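Local coordinates for protein PKS (Streptomyces albus, PDB 4OQJ) that probably catalyses decarboxylative carbon–carbon bond formation on acyl-carrier-protein-bound chains, as a ketosynthase in the polyketide assembly line that makes oxazolomycin, at residues R97-A100 with E101-P105; D159-R162 with M163-T166. All coordinates share one frame; numbering follows the deposited sequence.

Contact 1 (R97-A100 with E101-P105)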
loop_
_atom_site.group_PDB
_atom_site.type_symbol
_atom_site.label_atom_id
_atom_site.label_comp_id
_atom_site.label_asym_id
_atom_site.label_seq_id
_atom_site.Cartn_x
_atom_site.Cartn_y
_atom_site.Cartn_z
ATOM N N ARG A 97 19.591 10.931 -21.282
ATOM C CA ARG A 97 19.572 12.286 -20.742
ATOM C C ARG A 97 18.167 12.885 -20.762
ATOM O O ARG A 97 17.729 13.489 -19.781
ATOM C CB ARG A 97 20.504 13.208 -21.534
ATOM C CG ARG A 97 21.976 12.863 -21.469
ATOM C CD ARG A 97 22.845 14.054 -21.875
ATOM N NE ARG A 97 23.533 14.650 -20.725
ATOM C CZ ARG A 97 23.041 15.620 -19.954
ATOM N NH1 ARG A 97 21.840 16.136 -20.190
ATOM N NH2 ARG A 97 23.758 16.081 -18.935
ATOM N N ASP A 98 17.476 12.751 -21.893
ATOM C CA ASP A 98 16.131 13.305 -22.020
ATOM C C ASP A 98 15.205 12.676 -20.994
ATOM O O ASP A 98 14.390 13.366 -20.393
ATOM C CB ASP A 98 15.563 13.091 -23.423
ATOM C CG ASP A 98 16.220 13.986 -24.464
ATOM O OD1 ASP A 98 16.947 14.926 -24.071
ATOM O OD2 ASP A 98 16.000 13.750 -25.676
ATOM N N GLU A 99 15.327 11.374 -20.771
ATOM C CA GLU A 99 14.442 10.740 -19.805
ATOM C C GLU A 99 14.824 11.159 -18.388
ATOM O O GLU A 99 13.939 11.418 -17.566
ATOM C CB GLU A 99 14.455 9.215 -19.924
ATOM C CG GLU A 99 13.708 8.557 -18.753
ATOM C CD GLU A 99 13.220 7.156 -19.044
ATOM O OE1 GLU A 99 12.025 7.012 -19.376
ATOM O OE2 GLU A 99 14.020 6.203 -18.919
ATOM N N ALA A 100 16.127 11.243 -18.100
ATOM C CA ALA A 100 16.573 11.612 -16.754
ATOM C C ALA A 100 16.035 12.979 -16.359
ATOM O O ALA A 100 15.673 13.222 -15.204
ATOM C CB ALA A 100 18.087 11.615 -16.670
ATOM N N GLU A 101 16.026 13.877 -17.328
ATOM C CA GLU A 101 15.519 15.226 -17.124
ATOM C C GLU A 101 14.030 15.208 -16.803
ATOM O O GLU A 101 13.554 16.006 -15.998
ATOM C CB GLU A 101 15.782 16.070 -18.369
ATOM C CG GLU A 101 15.145 17.450 -18.350
ATOM C CD GLU A 101 15.528 18.278 -19.566
ATOM O OE1 GLU A 101 14.621 18.665 -20.338
ATOM O OE2 GLU A 101 16.738 18.533 -19.748
ATOM N N LEU A 102 13.291 14.306 -17.441
ATOM C CA LEU A 102 11.854 14.221 -17.212
ATOM C C LEU A 102 11.489 13.619 -15.844
ATOM O O LEU A 102 10.478 13.997 -15.255
ATOM C CB LEU A 102 11.195 13.400 -18.313
ATOM C CG LEU A 102 11.055 14.063 -19.688
ATOM C CD1 LEU A 102 10.301 13.140 -20.622
ATOM C CD2 LEU A 102 10.344 15.408 -19.606
ATOM N N ILE A 103 12.301 12.692 -15.344
ATOM C CA ILE A 103 11.958 11.984 -14.112
ATOM C C ILE A 103 12.031 12.911 -12.901
ATOM O O ILE A 103 13.020 13.622 -12.693
ATOM C CB ILE A 103 12.881 10.765 -13.871
ATOM C CG1 ILE A 103 12.769 9.773 -15.019
ATOM C CG2 ILE A 103 12.495 10.043 -12.573
ATOM C CD1 ILE A 103 13.822 8.641 -14.994
ATOM N N ASP A 104 10.955 12.904 -12.124
ATOM C CA ASP A 104 10.893 13.595 -10.848
ATOM C C ASP A 104 12.170 13.302 -10.041
ATOM O O ASP A 104 12.523 12.149 -9.843
ATOM C CB ASP A 104 9.626 13.153 -10.099
ATOM C CG ASP A 104 9.468 13.787 -8.703
ATOM O OD1 ASP A 104 10.258 14.665 -8.312
ATOM O OD2 ASP A 104 8.509 13.392 -7.993
ATOM N N PRO A 105 12.874 14.352 -9.591
ATOM C CA PRO A 105 14.039 14.129 -8.724
ATOM C C PRO A 105 13.743 13.247 -7.506
ATOM O O PRO A 105 14.633 12.548 -7.049
ATOM C CB PRO A 105 14.416 15.538 -8.257
ATOM C CG PRO A 105 13.837 16.452 -9.269
ATOM C CD PRO A 105 12.620 15.785 -9.823
HETATM O O HOH W 1 13.677 15.777 -21.466
#

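Contact 2 (D159-R162 with M163-T166)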
loop_
_atom_site.group_PDB
_atom_site.type_symbol
_atom_site.label_atom_id
_atom_site.label_comp_id
_atom_site.label_asym_id
_atom_site.label_seq_id
_atom_site.Cartn_x
_atom_site.Cartn_y
_atom_site.Cartn_z
ATOM N N ASP A 159 3.757 12.801 -25.594
ATOM C CA ASP A 159 4.741 13.411 -24.701
ATOM C C ASP A 159 4.177 13.562 -23.289
ATOM O O ASP A 159 4.903 13.423 -22.297
ATOM C CB ASP A 159 5.187 14.763 -25.256
ATOM C CG ASP A 159 6.167 14.621 -26.416
ATOM O OD1 ASP A 159 7.005 13.690 -26.375
ATOM O OD2 ASP A 159 6.092 15.433 -27.369
ATOM N N ARG A 160 2.878 13.833 -23.204
ATOM C CA ARG A 160 2.184 13.809 -21.922
ATOM C C ARG A 160 2.278 12.427 -21.277
ATOM O O ARG A 160 2.518 12.300 -20.077
ATOM C CB ARG A 160 0.725 14.217 -22.104
ATOM C CG ARG A 160 0.545 15.715 -22.301
ATOM C CD ARG A 160 -0.906 16.079 -22.484
ATOM N NE ARG A 160 -1.085 17.523 -22.564
ATOM C CZ ARG A 160 -2.264 18.131 -22.515
ATOM N NH1 ARG A 160 -3.379 17.421 -22.384
ATOM N NH2 ARG A 160 -2.331 19.450 -22.596
ATOM N N TYR A 161 2.092 11.391 -22.080
ATOM C CA TYR A 161 2.192 10.022 -21.600
ATOM C C TYR A 161 3.600 9.756 -21.060
ATOM O O TYR A 161 3.774 9.189 -19.987
ATOM C CB TYR A 161 1.837 9.042 -22.722
ATOM C CG TYR A 161 2.022 7.587 -22.354
ATOM C CD1 TYR A 161 3.241 6.950 -22.550
ATOM C CD2 TYR A 161 0.974 6.848 -21.814
ATOM C CE1 TYR A 161 3.414 5.621 -22.212
ATOM C CE2 TYR A 161 1.140 5.515 -21.475
ATOM C CZ TYR A 161 2.359 4.908 -21.674
ATOM O OH TYR A 161 2.535 3.579 -21.342
ATOM N N ARG A 162 4.617 10.192 -21.786
ATOM C CA ARG A 162 5.980 10.001 -21.316
ATOM C C ARG A 162 6.233 10.788 -20.003
ATOM O O ARG A 162 6.920 10.312 -19.102
ATOM C CB ARG A 162 6.956 10.392 -22.430
ATOM C CG ARG A 162 8.448 10.181 -22.126
ATOM C CD ARG A 162 8.794 8.849 -21.431
ATOM N NE ARG A 162 8.518 7.659 -22.240
ATOM C CZ ARG A 162 9.121 6.481 -22.070
ATOM N NH1 ARG A 162 10.041 6.325 -21.127
ATOM N NH2 ARG A 162 8.802 5.448 -22.837
HETATM N N MSE A 163 5.632 11.963 -19.865
HETATM C CA MSE A 163 5.730 12.699 -18.611
HETATM C C MSE A 163 4.968 12.000 -17.471
HETATM O O MSE A 163 5.421 12.002 -16.338
HETATM C CB MSE A 163 5.226 14.136 -18.803
HETATM C CG MSE A 163 6.301 15.041 -19.417
HETATM SE SE MSE A 163 5.746 16.889 -19.589
HETATM C CE MSE A 163 4.861 16.694 -21.300
HETATM N N MSE A 164 3.830 11.382 -17.768
HETATM C CA MSE A 164 3.093 10.656 -16.740
HETATM C C MSE A 164 3.899 9.480 -16.174
HETATM O O MSE A 164 3.957 9.293 -14.947
HETATM C CB MSE A 164 1.757 10.146 -17.291
HETATM C CG MSE A 164 0.974 9.270 -16.312
HETATM SE SE MSE A 164 -0.551 8.383 -17.163
HETATM C CE MSE A 164 0.449 6.935 -18.059
ATOM N N ILE A 165 4.521 8.677 -17.032
ATOM C CA ILE A 165 5.225 7.501 -16.498
ATOM C C ILE A 165 6.556 7.884 -15.867
ATOM O O ILE A 165 7.152 7.056 -15.185
ATOM C CB ILE A 165 5.465 6.393 -17.568
ATOM C CG1 ILE A 165 6.404 6.874 -18.675
ATOM C CG2 ILE A 165 4.133 5.922 -18.125
ATOM C CD1 ILE A 165 6.640 5.842 -19.765
ATOM N N THR A 166 7.006 9.132 -16.050
ATOM C CA THR A 166 8.225 9.582 -15.375
ATOM C C THR A 166 7.940 10.451 -14.150
ATOM O O THR A 166 8.870 10.853 -13.456
ATOM C CB THR A 166 9.166 10.377 -16.320
ATOM O OG1 THR A 166 8.466 11.472 -16.913
ATOM C CG2 THR A 166 9.717 9.470 -17.428
#

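Contact 1 (R97-A100 with E101-P105)
R97 O accepts the backbone N-H of E101 (R97 O to E101 N 3.0 Å, 158° at the hydrogen), opening the i to i+4 pattern of a short alpha-helix, 97-102, in the ketosynthase domain. D98 O is bonded likewise by L102 N, and E99 O by I103 N. This last bond meets the carbonyl nearly head-on, at a C=O...N angle of 164°. Weak i to i+3 bonds from L102 N to E99 O and from I103 N to A100 O accompany the final turn. I103 then leaves helical geometry, and D104 takes the N-cap position of helix 105-121.

Among side chains, E99 and I103 meet one turn apart: the aliphatic CG of E99 lies 3.8 Å from I103 CD1, the two chains crossing obliquely. With CG anti to the backbone N (chi1 170°) and the chain extended beyond it, the E99 carboxylate reaches past this apolar patch to form a salt bridge with R162. E101 directs its own carboxylate away from this turn and forms a salt bridge through OE1 with R151. L102 leans back along the helix, placing its CG 3.5 Å from D98 O. That oxygen also accepts a hydrogen bond from a water, D98 O to water O 2.7 Å, and the same water donates a weak, 3.2 Å bond to E101 OE1.

Contact 2 (D159-R162 with M163-T166)
D159 O, R160 O and Y161 O accept the N-H groups of M163, M164 and I165 in consecutive i to i+4 bonds, the regular pattern of alpha-helix 157-167; the shortest runs from M164 N to R160 O, 2.8 Å. T166 N reaches R162 O only weakly, while T166 OG1 lies 2.9 Å from R162 O and 3.1 Å from M163 O, two acceptors competing for one hydroxyl proton.

I165 lies against two flat groups. Its CG1 sits between the backbone N and the carbonyl carbon (chi1 65°); with chi2 extended, this puts CD1 over the centre of the R162 guanidinium, 3.4 Å above its plane. The branch CG2 covers one face of the Y161 ring, offset toward the rim. M164, a selenomethionine, approaches that ring obliquely, its CE 3.8 Å from Y161 CE2. R162 bends at chi2 and chi3, its NH1 paired with E99. On M163, also a selenomethionine, CE folds back to 3.4 Å from D159 O.

Helix 157-167 meets two partners: M163 and T166 pack on L102 of helix 97-102, whereas Y161, M164 and I165 pack against M236, L140 and T298, respectively, of the second subunit.

Contact 1 precedes contact 2 along the chain, and their centres lie 11 Å apart, both in the ketosynthase domain. They touch directly. The E99 to R162 salt bridge (OE1 to NH1, 2.7 Å) joins the two helices, L102 CD1 packs on R162 CG at 3.8 Å, and D104 N probably hydrogen-bonds to T166 O. Helix 97-102 thus rests against helix 157-167, whose contact residues also reach the second subunit, so contact 1 is linked to the dimer interface through contact 2. Phosphate, probably from the crystallisation liquor, lies about 5 Å from the side chain of E99 and about 6 Å from that of R162.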